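Local atomic coordinates of peptidase M16 C-terminal domain-containing protein (Enterococcus faecalis, PDB entry 3D3Y), a protein that is of unknown function but belongs to the M16 family of metal-dependent peptidases and probably resembles its non-catalytic members. Residues A129-F132 / Q133-E137; P58-V61 / K62-E65; E137-K140 / A141-E144. One frame throughout, in Å; residues are numbered along the deposited sequence.

Contact 1: residues A129-F132 / Q133-E137; sequences AETF and QREKE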
# COMPACT_ATOMS: atom_id res chain seq x y z
N ALA A 129 11.25 -16.44 22.69
CA ALA A 129 10.30 -17.48 22.26
C ALA A 129 8.84 -17.16 22.58
O ALA A 129 7.94 -17.41 21.76
CB ALA A 129 10.69 -18.83 22.88
N GLU A 130 8.58 -16.63 23.77
CA GLU A 130 7.20 -16.34 24.12
C GLU A 130 6.69 -15.30 23.18
O GLU A 130 5.58 -15.41 22.65
CB GLU A 130 7.08 -15.84 25.56
CG GLU A 130 5.62 -15.81 26.03
CD GLU A 130 5.21 -14.46 26.65
OE1 GLU A 130 5.63 -14.18 27.81
OE2 GLU A 130 4.44 -13.70 25.97
N THR A 131 7.51 -14.28 22.96
CA THR A 131 7.11 -13.17 22.11
C THR A 131 6.91 -13.67 20.69
O THR A 131 5.93 -13.29 20.02
CB THR A 131 8.17 -12.02 22.09
OG1 THR A 131 8.29 -11.43 23.40
CG2 THR A 131 7.77 -10.96 21.08
N PHE A 132 7.83 -14.51 20.23
CA PHE A 132 7.76 -15.00 18.86
C PHE A 132 6.49 -15.81 18.61
O PHE A 132 5.78 -15.63 17.63
CB PHE A 132 8.98 -15.87 18.49
CG PHE A 132 8.88 -16.37 17.09
CD1 PHE A 132 9.20 -15.51 16.04
CD2 PHE A 132 8.32 -17.64 16.81
CE1 PHE A 132 9.05 -15.91 14.73
CE2 PHE A 132 8.16 -18.06 15.48
CZ PHE A 132 8.52 -17.19 14.45
N GLN A 133 6.22 -16.77 19.49
CA GLN A 133 5.05 -17.62 19.30
C GLN A 133 3.74 -16.82 19.34
O GLN A 133 2.85 -17.04 18.51
CB GLN A 133 5.08 -18.71 20.35
CG GLN A 133 3.81 -19.52 20.56
CD GLN A 133 3.68 -19.86 22.03
OE1 GLN A 133 3.39 -18.97 22.86
NE2 GLN A 133 3.95 -21.12 22.39
N ARG A 134 3.63 -15.90 20.30
CA ARG A 134 2.48 -15.01 20.39
C ARG A 134 2.25 -14.23 19.09
O ARG A 134 1.12 -14.20 18.58
CB ARG A 134 2.62 -14.03 21.56
CG ARG A 134 1.52 -12.93 21.59
CD ARG A 134 1.43 -12.20 22.95
NE ARG A 134 2.74 -11.99 23.59
CZ ARG A 134 3.61 -11.03 23.28
NH1 ARG A 134 4.77 -10.95 23.94
NH2 ARG A 134 3.35 -10.14 22.32
N GLU A 135 3.30 -13.61 18.56
CA GLU A 135 3.15 -12.78 17.34
C GLU A 135 2.88 -13.61 16.08
O GLU A 135 2.14 -13.18 15.18
CB GLU A 135 4.38 -11.89 17.10
CG GLU A 135 4.56 -10.75 18.13
CD GLU A 135 3.26 -10.02 18.42
OE1 GLU A 135 2.51 -9.74 17.47
OE2 GLU A 135 2.96 -9.76 19.60
N LYS A 136 3.47 -14.81 16.03
CA LYS A 136 3.21 -15.74 14.94
C LYS A 136 1.71 -16.16 14.94
O LYS A 136 1.04 -16.10 13.90
CB LYS A 136 4.11 -16.97 15.05
CG LYS A 136 3.96 -17.94 13.85
CD LYS A 136 4.98 -19.09 13.89
CE LYS A 136 4.74 -20.06 12.73
NZ LYS A 136 5.77 -21.19 12.71
N GLU A 137 1.22 -16.58 16.11
CA GLU A 137 -0.19 -16.89 16.31
C GLU A 137 -1.10 -15.70 15.95
O GLU A 137 -2.13 -15.91 15.31
CB GLU A 137 -0.44 -17.32 17.76
CG GLU A 137 0.12 -18.69 18.12
CD GLU A 137 0.05 -19.01 19.62
OE1 GLU A 137 -0.33 -18.14 20.44
OE2 GLU A 137 0.40 -20.15 19.97

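Contact 2: residues P58-V61 / K62-E65; sequences PNQV and KLSE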
# COMPACT_ATOMS: atom_id res chain seq x y z
N PRO A 58 11.37 -5.07 27.42
CA PRO A 58 11.10 -6.50 27.12
C PRO A 58 9.65 -6.95 27.16
O PRO A 58 9.38 -8.12 26.91
CB PRO A 58 11.93 -7.26 28.17
CG PRO A 58 12.16 -6.31 29.28
CD PRO A 58 12.15 -4.91 28.67
N ASN A 59 8.73 -6.06 27.47
CA ASN A 59 7.33 -6.39 27.37
C ASN A 59 6.53 -5.14 27.08
O ASN A 59 7.09 -4.05 27.06
CB ASN A 59 6.85 -7.14 28.63
CG ASN A 59 6.94 -6.32 29.89
OD1 ASN A 59 6.46 -5.20 29.94
ND2 ASN A 59 7.56 -6.88 30.91
N GLN A 60 5.24 -5.31 26.84
CA GLN A 60 4.38 -4.22 26.33
C GLN A 60 4.05 -3.20 27.42
O GLN A 60 3.81 -2.01 27.13
CB GLN A 60 3.13 -4.85 25.65
CG GLN A 60 2.20 -3.98 24.78
CD GLN A 60 2.87 -3.00 23.81
OE1 GLN A 60 3.83 -3.31 23.09
NE2 GLN A 60 2.31 -1.79 23.78
N VAL A 61 4.10 -3.64 28.68
CA VAL A 61 3.99 -2.72 29.81
C VAL A 61 5.18 -1.75 29.83
O VAL A 61 5.00 -0.52 29.95
CB VAL A 61 3.85 -3.48 31.18
CG1 VAL A 61 4.19 -2.59 32.36
CG2 VAL A 61 2.45 -4.05 31.35
N LYS A 62 6.38 -2.30 29.69
CA LYS A 62 7.61 -1.51 29.72
C LYS A 62 7.74 -0.60 28.50
O LYS A 62 8.15 0.57 28.62
CB LYS A 62 8.83 -2.43 29.88
CG LYS A 62 8.90 -3.04 31.31
CD LYS A 62 9.97 -4.13 31.40
CE LYS A 62 10.04 -4.76 32.80
NZ LYS A 62 11.02 -5.89 32.81
N LEU A 63 7.35 -1.10 27.33
CA LEU A 63 7.43 -0.28 26.11
C LEU A 63 6.44 0.87 26.16
O LEU A 63 6.79 2.02 25.90
CB LEU A 63 7.22 -1.14 24.86
CG LEU A 63 7.53 -0.53 23.49
CD1 LEU A 63 8.02 -1.62 22.54
CD2 LEU A 63 6.25 0.12 22.98
N SER A 64 5.20 0.59 26.54
CA SER A 64 4.21 1.66 26.57
C SER A 64 4.50 2.70 27.67
O SER A 64 4.22 3.88 27.52
CB SER A 64 2.79 1.09 26.60
OG SER A 64 2.46 0.72 27.89
N GLU A 65 5.16 2.28 28.74
CA GLU A 65 5.64 3.17 29.77
C GLU A 65 6.76 4.10 29.23
O GLU A 65 6.82 5.27 29.59
CB GLU A 65 6.12 2.31 30.93
CG GLU A 65 7.07 2.89 32.00
CD GLU A 65 7.59 1.76 32.95
OE1 GLU A 65 6.75 0.92 33.38
OE2 GLU A 65 8.82 1.69 33.23

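Contact 3: residues E137-K140 / A141-E144; sequences ENLK and AYLE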
# COMPACT_ATOMS: atom_id res chain seq x y z
N GLU A 137 1.22 -16.58 16.11
CA GLU A 137 -0.19 -16.89 16.31
C GLU A 137 -1.10 -15.70 15.95
O GLU A 137 -2.13 -15.91 15.31
CB GLU A 137 -0.44 -17.32 17.76
CG GLU A 137 0.12 -18.69 18.12
CD GLU A 137 0.05 -19.01 19.62
OE1 GLU A 137 -0.33 -18.14 20.44
OE2 GLU A 137 0.40 -20.15 19.97
N ASN A 138 -0.71 -14.47 16.35
CA ASN A 138 -1.48 -13.25 16.03
C ASN A 138 -1.55 -13.00 14.53
O ASN A 138 -2.61 -12.69 14.01
CB ASN A 138 -0.91 -11.98 16.69
CG ASN A 138 -1.14 -11.94 18.20
OD1 ASN A 138 -1.82 -12.80 18.74
ND2 ASN A 138 -0.53 -10.97 18.88
N LEU A 139 -0.42 -13.17 13.85
CA LEU A 139 -0.39 -12.96 12.42
C LEU A 139 -1.20 -14.02 11.70
O LEU A 139 -1.91 -13.72 10.77
CB LEU A 139 1.05 -12.85 11.87
CG LEU A 139 1.14 -12.60 10.36
CD1 LEU A 139 0.46 -11.28 9.92
CD2 LEU A 139 2.59 -12.65 9.84
N LYS A 140 -1.13 -15.26 12.14
CA LYS A 140 -1.95 -16.29 11.54
C LYS A 140 -3.44 -15.93 11.67
O LYS A 140 -4.22 -16.08 10.71
CB LYS A 140 -1.62 -17.63 12.17
CG LYS A 140 -2.35 -18.80 11.55
CD LYS A 140 -2.05 -20.10 12.30
CE LYS A 140 -2.52 -21.28 11.45
NZ LYS A 140 -3.03 -22.35 12.33
N ALA A 141 -3.83 -15.46 12.86
CA ALA A 141 -5.22 -15.06 13.10
C ALA A 141 -5.63 -13.94 12.12
O ALA A 141 -6.69 -13.98 11.53
CB ALA A 141 -5.40 -14.60 14.57
N TYR A 142 -4.75 -12.96 11.94
CA TYR A 142 -5.00 -11.87 11.00
C TYR A 142 -5.17 -12.33 9.56
O TYR A 142 -6.13 -11.93 8.89
CB TYR A 142 -3.89 -10.86 11.10
CG TYR A 142 -3.97 -9.68 10.14
CD1 TYR A 142 -4.95 -8.70 10.28
CD2 TYR A 142 -3.05 -9.54 9.13
CE1 TYR A 142 -5.01 -7.62 9.44
CE2 TYR A 142 -3.10 -8.45 8.27
CZ TYR A 142 -4.07 -7.50 8.44
OH TYR A 142 -4.12 -6.42 7.58
N LEU A 143 -4.24 -13.16 9.10
CA LEU A 143 -4.31 -13.69 7.73
C LEU A 143 -5.54 -14.55 7.56
O LEU A 143 -6.19 -14.48 6.53
CB LEU A 143 -3.05 -14.51 7.41
CG LEU A 143 -1.72 -13.77 7.55
CD1 LEU A 143 -0.56 -14.77 7.40
CD2 LEU A 143 -1.65 -12.65 6.54
N GLU A 144 -5.90 -15.33 8.58
CA GLU A 144 -7.17 -16.07 8.52
C GLU A 144 -8.44 -15.20 8.44
O GLU A 144 -9.37 -15.55 7.71
CB GLU A 144 -7.26 -17.10 9.65
CG GLU A 144 -6.32 -18.27 9.40
CD GLU A 144 -6.23 -19.24 10.55
OE1 GLU A 144 -6.56 -18.89 11.70
OE2 GLU A 144 -5.80 -20.39 10.30

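Contact 1: residues A129-F132 / Q133-E137
Four successive i to i+4 hydrogen bonds join residues 129-132 to 133-137 in the opening turns of helix 129-148, from Gln133 N to Ala129 O at 2.9 Å through to Lys136 N to Phe132 O, also 2.9 Å. On one flank Glu130 reaches forward to Arg134: OE2 lies at the edge of the guanidinium, in its plane, and takes two weak bonds, 3.4 Å from both NE and NH1 of Arg134. The carboxylate plane is turned 69° from the guanidinium, so a single oxygen does the bridging. Arg134 gets there by a bend at chi3 (37°), which swings its head back along the helix. Its NH2 lies 2.8 Å from Glu135 OE2 and also bonds Thr52, giving a Glu130-Arg134-Glu135 salt-bridge network that runs from the exposed flank to the buried face against helix 40-52. Thr131, on that same face, spends its OG1 on Glu128 and Asn53. Round the helix, Lys136 passes the Phe132 ring obliquely, its CD 3.7 Å from CE2 of Phe132. Fully extended beyond CG, the lysine carries NZ past the ring to the carbonyl oxygens of Ala181 and Glu183, while Phe132 packs on Leu45, Ala185 and Leu188.

Contact 2: residues P58-V61 / K62-E65
Across residues 58-61 and 62-65 the chain turns from a short loop into the first turns of helix 60-69, and Leu63 N to Asn59 O at 3.0 Å begins the run of i to i+4 bonds. Asn59 is the N-cap. Its OD1 accepts from Lys62 N at 2.9 Å, with an N-H...O angle of 161° and the donor tilted 23° from the amide plane. A chi1 of 63° holds the Asn59 amide between its own backbone N and carbonyl carbon, which brings OD1 forward, over the start of the first turn, to serve that N-H as a side-chain acceptor. The aliphatic part of Lys62 then runs back beside the cap: its CD packs 3.6 Å from Pro58 CD and 3.7 Å from Asn59 ND2, so proline ring and amide together flank the extended lysine chain. At the next residue, Gln60 O is gripped twice by Ser64, one turn ahead. The backbone N comes from above the carbonyl plane at 3.0 Å, whereas OG donates within that plane at 3.1 Å, folding the serine hydroxyl onto its own helix. Glu65 N closes the next turn on Val61 O. This capped start lies at the surface, with buried Leu63 on its inward side; helix 40-52 precedes it in the chain, and helix 60-69 leads on to edge strand 74-82 of the six-stranded sheet.

Contact 3: residues E137-K140 / A141-E144
Leu139 meets both Tyr142 and Leu143 on the next turn of helix 129-148, and its side chain is the one to follow. CB leaves the backbone pointing away from residues 141-144, but with CG anti to the backbone N (chi1 -179°) and a chi2 of 61°, the branch swings forward along the helix. CG comes within 4.0 Å of Leu143 CD1. Beyond it, CD1 touches two neighbours, 4.0 Å from Tyr142 CD2 on an oblique approach to the ring and 4.1 Å from Leu143 CG. Leu143 leans back in turn, its CG 3.2 Å from Leu139 O, the same carbonyl that takes Leu143 N at 2.9 Å almost in line with the C=O bond. The leucine pair is buried: Leu139 also packs on Thr44 and Leu45 of helix 40-52, and both leucines touch Leu180 of helix 177-182. A quarter-turn away, Lys140 and Glu144 cross at a slant, with Lys140 CE 3.6 Å from Glu144 OE2. The charged ends are no closer: Lys140 NZ stands 4.0 Å from OE2, a long salt bridge that probably adds mainly electrostatic attraction. Leucines on the covered side and an i to i+4 lysine-glutamate pair on the exposed side are the mark of an amphipathic helix, here laid with its apolar stripe against helices 40-52 and 177-182.

In the fold
Following the chain from the N terminus, contact 2 comes first, at the start of helix 60-69, just after helix 40-52. The chain then runs through strands 74-82 and 85-95 and helix 105-118 before contact 1 opens helix 129-148. Contact 3 takes over at Glu137, which the two share, their centres 11 Å apart on one helix. None of the three closes a long loop, and none nests or crosses; each is a local turn-to-turn contact. Contacts 1 and 2 approach to about 5 Å between nearest atoms without touching. Helix 40-52 packs under both contacts 1 and 3; helix 185-198 packs on contact 1, and helix 177-182 meets contact 3 and also receives the Lys136 amine of contact 1.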